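Local coordinates for protein DNA polymerase (Pyrobaculum calidifontis, PDB 5MDN) that probably extends a DNA strand as a family B DNA polymerase, adding deoxyribonucleotides from their triphosphates and releasing diphosphate, at residues M377-Y381 against V472-L476; S423-N427 against H583-I587. All blocks are in the same frame, centred on the assembly; numbering follows the deposited sequence.

Interaction 1: residues M377-Y381 against V472-L476; sequences MLLRY and VLKHL
Y381 and H475 meet because their first torsions swing them toward each other between two helices: the tyrosine ring carbon CG stands anti to its own carbonyl carbon (chi1 -85°), whereas CG of H475 is anti to the backbone N (chi1 -170°). The phenol thus reaches out to the imidazole, and Y381 OH and H475 ND1 form a hydrogen bond of 2.8 Å. Each atom lies at the edge of the partner's ring, near its plane, although the two rings are turned well away from parallel. V472 supplies the apolar support. Its methyl CG1 sits over the centre of one Y381 face, 3.9 Å from the ring centroid, in a CH-pi contact, while CG2 leans on Y381 CB and the adjoining ring carbon. A beta-branched valine suits this place because its two methyls serve different parts of one tyrosine, and V472 CG1 also touches L378 CD2 at 3.9 Å. L476 approaches obliquely, with L476 CD2 3.6 Å from Y381 OH. L476 CD1 meets M377 CE tip to tip at 3.8 Å, carried there by a methionine chain bent only at chi3. The short helix segments pass 11.9 Å apart at 98°, and the large Y381 spans much of that distance to meet the short V472. Helix 468-486 probably corresponds to a helix of the family B fingers, joined here to helix 370-384. The chemistry is divided: apolar contacts fill the buried part, V472 probably limits rotation of the Y381 ring, and the bond to H475 anchors the phenol's end.

Interaction 2: residues S423-N427 against H583-I587; sequences SMYPN and HGIEI
The side-chain amide of N427 donates from ND2 to the backbone O of G584, a hydrogen bond of 2.7 Å between a helix and the loop facing it. The bond is bent, with 137° at the hydrogen, and the donor comes from above the carbonyl plane, 65° out of it. Asparagine fits because its short chain carries an N-H to a main-chain acceptor, and G584 suits the turn because its positive phi favours glycine as the chain leaves helix 572-583. Beside this bond, I585 CG1 lies 3.4 Å from N427 ND2, and I585 CD1 lies 3.6 Å from M424 CG. With CG of M424 anti to the backbone N (chi1 -179°), the methionine presents its first methylenes to the isoleucine; its end leads away, and M424 also packs on I541. An alanine in place of N427 would probably leave the G584 carbonyl without this donor and open a gap beside I585 CG1. S423 CB makes a looser contact, 4.1 Å from E586 O, while the E586 carboxylate forms a salt bridge with R484 of helix 468-486. By sequence, S423-N427 probably belongs to motif A of the family B palm. The loop lies between helix 572-583, whose V579 touches I585, and strand 588-593, an outer strand paired with 416-420, the strand that leads into helix 424-431.

How the interactions relate
Interactions 1 and 2 lie about 18 Å apart, centre to centre, and meet directly where L473 CD1 packs 4.0 Å from P426 CA. L473 also reaches M429 and M430, further along the same helix 424-431, so helix 468-486 bridges the two contacts. Helix 495-512 links them as well, touching M377 and L476 in interaction 1, and S423 and P426 through N512 in interaction 2. Both lie away from the annotated magnesium sites, including the one formed by D7 and D363. Interaction 2, through motif A (here Ser-Met-Tyr-Pro-Asn), probably borders the polymerase active site, whereas interaction 1 involves the probable fingers helix 468-486.

Interaction 1: residues M377-Y381 against V472-L476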
ATOM      1  N   MET A 377      -9.336  -0.479 -12.020  1.00 48.12           N
ATOM      2  CA  MET A 377     -10.769  -0.205 -11.996  1.00 48.34           C
ATOM      3  C   MET A 377     -11.225   0.419 -13.309  1.00 48.38           C
ATOM      4  O   MET A 377     -12.228  -0.007 -13.894  1.00 49.35           O
ATOM      5  CB  MET A 377     -11.113   0.710 -10.822  1.00 48.54           C
ATOM      6  CG  MET A 377     -12.607   0.877 -10.588  1.00 48.23           C
ATOM      7  SD  MET A 377     -12.980   1.808  -9.092  1.00 50.30           S
ATOM      8  CE  MET A 377     -12.273   3.398  -9.511  1.00 51.71           C
ATOM      9  N   LEU A 378     -10.506   1.443 -13.779  1.00 49.63           N
ATOM     10  CA  LEU A 378     -10.902   2.132 -15.004  1.00 48.50           C
ATOM     11  C   LEU A 378     -10.855   1.207 -16.214  1.00 48.60           C
ATOM     12  O   LEU A 378     -11.670   1.351 -17.131  1.00 48.57           O
ATOM     13  CB  LEU A 378     -10.015   3.356 -15.229  1.00 48.17           C
ATOM     14  CG  LEU A 378     -10.143   4.457 -14.173  1.00 48.59           C
ATOM     15  CD1 LEU A 378      -9.215   5.618 -14.484  1.00 48.43           C
ATOM     16  CD2 LEU A 378     -11.584   4.930 -14.059  1.00 47.53           C
ATOM     17  N   LEU A 379      -9.913   0.257 -16.239  1.00 47.96           N
ATOM     18  CA  LEU A 379      -9.901  -0.739 -17.307  1.00 47.69           C
ATOM     19  C   LEU A 379     -11.171  -1.576 -17.288  1.00 49.57           C
ATOM     20  O   LEU A 379     -11.713  -1.923 -18.343  1.00 52.24           O
ATOM     21  CB  LEU A 379      -8.683  -1.651 -17.178  1.00 48.30           C
ATOM     22  CG  LEU A 379      -7.289  -1.128 -17.504  1.00 48.63           C
ATOM     23  CD1 LEU A 379      -6.298  -2.256 -17.306  1.00 50.93           C
ATOM     24  CD2 LEU A 379      -7.230  -0.598 -18.919  1.00 49.15           C
ATOM     25  N   ARG A 380     -11.659  -1.912 -16.092  1.00 45.48           N
ATOM     26  CA  ARG A 380     -12.892  -2.683 -15.983  1.00 45.89           C
ATOM     27  C   ARG A 380     -14.087  -1.868 -16.459  1.00 46.65           C
ATOM     28  O   ARG A 380     -14.945  -2.379 -17.187  1.00 50.39           O
ATOM     29  CB  ARG A 380     -13.090  -3.149 -14.540  1.00 46.03           C
ATOM     30  CG  ARG A 380     -14.011  -4.346 -14.381  1.00 47.94           C
ATOM     31  CD  ARG A 380     -14.042  -4.819 -12.938  1.00 51.13           C
ATOM     32  NE  ARG A 380     -12.944  -5.731 -12.632  1.00 52.54           N
ATOM     33  CZ  ARG A 380     -13.073  -7.053 -12.547  1.00 52.69           C
ATOM     34  NH1 ARG A 380     -14.256  -7.619 -12.740  1.00 51.80           N
ATOM     35  NH2 ARG A 380     -12.021  -7.808 -12.263  1.00 53.83           N
ATOM     36  N   TYR A 381     -14.163  -0.599 -16.051  1.00 50.53           N
ATOM     37  CA  TYR A 381     -15.223   0.277 -16.541  1.00 49.88           C
ATOM     38  C   TYR A 381     -15.095   0.518 -18.040  1.00 51.97           C
ATOM     39  O   TYR A 381     -16.101   0.541 -18.759  1.00 55.22           O
ATOM     40  CB  TYR A 381     -15.204   1.608 -15.786  1.00 48.72           C
ATOM     41  CG  TYR A 381     -15.965   1.588 -14.479  1.00 49.31           C
ATOM     42  CD1 TYR A 381     -17.339   1.789 -14.452  1.00 51.46           C
ATOM     43  CD2 TYR A 381     -15.311   1.375 -13.272  1.00 50.60           C
ATOM     44  CE1 TYR A 381     -18.041   1.773 -13.261  1.00 51.59           C
ATOM     45  CE2 TYR A 381     -16.006   1.357 -12.075  1.00 52.28           C
ATOM     46  CZ  TYR A 381     -17.371   1.557 -12.077  1.00 52.13           C
ATOM     47  OH  TYR A 381     -18.065   1.539 -10.890  1.00 52.61           O
ATOM     48  N   VAL A 472     -17.733   7.335 -14.627  1.00 52.00           N
ATOM     49  CA  VAL A 472     -17.279   6.356 -13.640  1.00 51.71           C
ATOM     50  C   VAL A 472     -17.551   6.854 -12.226  1.00 52.11           C
ATOM     51  O   VAL A 472     -18.062   6.115 -11.375  1.00 53.76           O
ATOM     52  CB  VAL A 472     -15.787   6.044 -13.847  1.00 51.56           C
ATOM     53  CG1 VAL A 472     -15.268   5.165 -12.721  1.00 51.90           C
ATOM     54  CG2 VAL A 472     -15.570   5.380 -15.196  1.00 53.15           C
ATOM     55  N   LEU A 473     -17.213   8.116 -11.956  1.00 49.21           N
ATOM     56  CA  LEU A 473     -17.463   8.682 -10.637  1.00 49.70           C
ATOM     57  C   LEU A 473     -18.953   8.704 -10.326  1.00 52.95           C
ATOM     58  O   LEU A 473     -19.361   8.404  -9.198  1.00 52.67           O
ATOM     59  CB  LEU A 473     -16.891  10.094 -10.560  1.00 47.14           C
ATOM     60  CG  LEU A 473     -15.379  10.178 -10.732  1.00 48.19           C
ATOM     61  CD1 LEU A 473     -14.947  11.607 -11.023  1.00 48.71           C
ATOM     62  CD2 LEU A 473     -14.681   9.635  -9.502  1.00 49.43           C
ATOM     63  N   LYS A 474     -19.777   9.078 -11.310  1.00 53.12           N
ATOM     64  CA  LYS A 474     -21.227   9.071 -11.116  1.00 55.28           C
ATOM     65  C   LYS A 474     -21.716   7.698 -10.671  1.00 52.33           C
ATOM     66  O   LYS A 474     -22.609   7.590  -9.825  1.00 49.10           O
ATOM     67  CB  LYS A 474     -21.938   9.497 -12.404  1.00 61.07           C
ATOM     68  CG  LYS A 474     -21.709  10.949 -12.797  1.00 67.14           C
ATOM     69  CD  LYS A 474     -22.588  11.402 -13.944  1.00 69.68           C
ATOM     70  CE  LYS A 474     -22.201  12.810 -14.350  1.00 72.48           C
ATOM     71  NZ  LYS A 474     -22.979  13.261 -15.528  1.00 74.77           N
ATOM     72  N   HIS A 475     -21.143   6.636 -11.240  1.00 57.15           N
ATOM     73  CA  HIS A 475     -21.533   5.282 -10.862  1.00 57.89           C
ATOM     74  C   HIS A 475     -21.039   4.933  -9.462  1.00 53.68           C
ATOM     75  O   HIS A 475     -21.762   4.299  -8.683  1.00 50.69           O
ATOM     76  CB  HIS A 475     -21.002   4.292 -11.895  1.00 59.81           C
ATOM     77  CG  HIS A 475     -21.546   2.908 -11.745  1.00 65.36           C
ATOM     78  ND1 HIS A 475     -20.879   1.918 -11.057  1.00 69.94           N
ATOM     79  CD2 HIS A 475     -22.695   2.347 -12.191  1.00 67.81           C
ATOM     80  CE1 HIS A 475     -21.590   0.806 -11.092  1.00 71.77           C
ATOM     81  NE2 HIS A 475     -22.698   1.040 -11.770  1.00 69.56           N
ATOM     82  N   LEU A 476     -19.805   5.324  -9.131  1.00 53.29           N
ATOM     83  CA  LEU A 476     -19.287   5.084  -7.787  1.00 52.76           C
ATOM     84  C   LEU A 476     -20.112   5.823  -6.741  1.00 52.45           C
ATOM     85  O   LEU A 476     -20.394   5.281  -5.665  1.00 50.29           O
ATOM     86  CB  LEU A 476     -17.819   5.501  -7.704  1.00 52.85           C
ATOM     87  CG  LEU A 476     -16.808   4.664  -8.491  1.00 52.14           C
ATOM     88  CD1 LEU A 476     -15.414   5.264  -8.388  1.00 51.20           C
ATOM     89  CD2 LEU A 476     -16.814   3.224  -8.004  1.00 51.35           C
TER

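Interaction 2: residues S423-N427 against H583-I587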
ATOM      1  N   SER A 423     -13.720  14.690  -0.988  1.00 52.64           N
ATOM      2  CA  SER A 423     -14.872  14.488  -1.861  1.00 50.92           C
ATOM      3  C   SER A 423     -15.098  15.648  -2.821  1.00 50.92           C
ATOM      4  O   SER A 423     -15.986  15.560  -3.676  1.00 48.08           O
ATOM      5  CB  SER A 423     -16.132  14.258  -1.025  1.00 52.05           C
ATOM      6  OG  SER A 423     -15.960  13.184  -0.119  1.00 52.67           O
ATOM      7  N   MET A 424     -14.325  16.727  -2.691  1.00 56.37           N
ATOM      8  CA  MET A 424     -14.458  17.872  -3.588  1.00 59.38           C
ATOM      9  C   MET A 424     -14.134  17.503  -5.032  1.00 59.06           C
ATOM     10  O   MET A 424     -14.795  17.978  -5.964  1.00 60.37           O
ATOM     11  CB  MET A 424     -13.547  18.996  -3.099  1.00 61.37           C
ATOM     12  CG  MET A 424     -13.578  20.272  -3.911  1.00 64.03           C
ATOM     13  SD  MET A 424     -12.708  21.563  -3.009  1.00 70.32           S
ATOM     14  CE  MET A 424     -11.027  20.964  -3.129  1.00 72.23           C
ATOM     15  N   TYR A 425     -13.116  16.669  -5.239  1.00 55.40           N
ATOM     16  CA  TYR A 425     -12.582  16.407  -6.571  1.00 59.80           C
ATOM     17  C   TYR A 425     -13.546  15.619  -7.455  1.00 61.78           C
ATOM     18  O   TYR A 425     -13.704  15.966  -8.634  1.00 66.02           O
ATOM     19  CB  TYR A 425     -11.239  15.689  -6.465  1.00 63.32           C
ATOM     20  CG  TYR A 425     -10.204  16.514  -5.753  1.00 67.32           C
ATOM     21  CD1 TYR A 425      -9.581  17.576  -6.394  1.00 68.61           C
ATOM     22  CD2 TYR A 425      -9.865  16.251  -4.433  1.00 69.98           C
ATOM     23  CE1 TYR A 425      -8.641  18.343  -5.748  1.00 70.11           C
ATOM     24  CE2 TYR A 425      -8.926  17.011  -3.778  1.00 73.95           C
ATOM     25  CZ  TYR A 425      -8.319  18.055  -4.441  1.00 73.45           C
ATOM     26  OH  TYR A 425      -7.384  18.812  -3.789  1.00 76.17           O
ATOM     27  N   PRO A 426     -14.198  14.556  -6.964  1.00 57.75           N
ATOM     28  CA  PRO A 426     -15.261  13.950  -7.785  1.00 56.58           C
ATOM     29  C   PRO A 426     -16.374  14.925  -8.120  1.00 57.64           C
ATOM     30  O   PRO A 426     -16.853  14.946  -9.261  1.00 60.32           O
ATOM     31  CB  PRO A 426     -15.758  12.788  -6.914  1.00 56.22           C
ATOM     32  CG  PRO A 426     -14.597  12.441  -6.063  1.00 54.77           C
ATOM     33  CD  PRO A 426     -13.927  13.748  -5.758  1.00 55.92           C
ATOM     34  N   ASN A 427     -16.804  15.734  -7.145  1.00 59.17           N
ATOM     35  CA  ASN A 427     -17.820  16.752  -7.398  1.00 58.59           C
ATOM     36  C   ASN A 427     -17.409  17.677  -8.538  1.00 54.93           C
ATOM     37  O   ASN A 427     -18.186  17.915  -9.469  1.00 53.33           O
ATOM     38  CB  ASN A 427     -18.076  17.564  -6.127  1.00 60.50           C
ATOM     39  CG  ASN A 427     -19.394  17.221  -5.468  1.00 62.62           C
ATOM     40  OD1 ASN A 427     -19.732  16.048  -5.298  1.00 67.74           O
ATOM     41  ND2 ASN A 427     -20.155  18.246  -5.102  1.00 62.04           N
ATOM     42  N   HIS A 583     -21.937  24.442  -2.018  1.00 67.18           N
ATOM     43  CA  HIS A 583     -21.127  23.751  -3.007  1.00 65.63           C
ATOM     44  C   HIS A 583     -21.546  22.308  -3.257  1.00 61.94           C
ATOM     45  O   HIS A 583     -21.005  21.678  -4.173  1.00 59.25           O
ATOM     46  CB  HIS A 583     -19.650  23.795  -2.589  1.00 67.71           C
ATOM     47  CG  HIS A 583     -19.037  25.156  -2.708  1.00 69.62           C
ATOM     48  ND1 HIS A 583     -18.632  25.888  -1.613  1.00 71.13           N
ATOM     49  CD2 HIS A 583     -18.776  25.924  -3.791  1.00 71.05           C
ATOM     50  CE1 HIS A 583     -18.138  27.044  -2.017  1.00 73.47           C
ATOM     51  NE2 HIS A 583     -18.213  27.092  -3.335  1.00 72.62           N
ATOM     52  N   GLY A 584     -22.488  21.772  -2.485  1.00 63.12           N
ATOM     53  CA  GLY A 584     -22.900  20.394  -2.679  1.00 61.61           C
ATOM     54  C   GLY A 584     -21.829  19.382  -2.352  1.00 62.75           C
ATOM     55  O   GLY A 584     -21.804  18.300  -2.947  1.00 67.99           O
ATOM     56  N   ILE A 585     -20.938  19.703  -1.417  1.00 63.72           N
ATOM     57  CA  ILE A 585     -19.820  18.842  -1.053  1.00 61.46           C
ATOM     58  C   ILE A 585     -19.997  18.422   0.398  1.00 62.95           C
ATOM     59  O   ILE A 585     -20.247  19.268   1.266  1.00 62.23           O
ATOM     60  CB  ILE A 585     -18.470  19.554  -1.259  1.00 58.08           C
ATOM     61  CG1 ILE A 585     -18.265  19.883  -2.738  1.00 56.09           C
ATOM     62  CG2 ILE A 585     -17.324  18.696  -0.749  1.00 59.87           C
ATOM     63  CD1 ILE A 585     -17.059  20.745  -3.013  1.00 55.58           C
ATOM     64  N   GLU A 586     -19.865  17.124   0.661  1.00 64.96           N
ATOM     65  CA  GLU A 586     -19.943  16.609   2.023  1.00 67.86           C
ATOM     66  C   GLU A 586     -18.584  16.739   2.700  1.00 64.97           C
ATOM     67  O   GLU A 586     -17.597  16.150   2.247  1.00 60.23           O
ATOM     68  CB  GLU A 586     -20.405  15.155   2.018  1.00 74.92           C
ATOM     69  CG  GLU A 586     -20.816  14.636   3.385  1.00 80.06           C
ATOM     70  CD  GLU A 586     -21.098  13.148   3.381  1.00 85.23           C
ATOM     71  OE1 GLU A 586     -21.096  12.544   2.288  1.00 88.34           O
ATOM     72  OE2 GLU A 586     -21.324  12.581   4.471  1.00 89.61           O
ATOM     73  N   ILE A 587     -18.534  17.510   3.782  1.00 62.75           N
ATOM     74  CA  ILE A 587     -17.317  17.712   4.560  1.00 63.33           C
ATOM     75  C   ILE A 587     -17.468  17.001   5.898  1.00 66.95           C
ATOM     76  O   ILE A 587     -18.547  17.019   6.502  1.00 68.30           O
ATOM     77  CB  ILE A 587     -17.025  19.215   4.756  1.00 65.29           C
ATOM     78  CG1 ILE A 587     -16.832  19.906   3.404  1.00 66.18           C
ATOM     79  CG2 ILE A 587     -15.801  19.423   5.636  1.00 66.59           C
ATOM     80  CD1 ILE A 587     -15.735  19.308   2.551  1.00 66.28           C
TER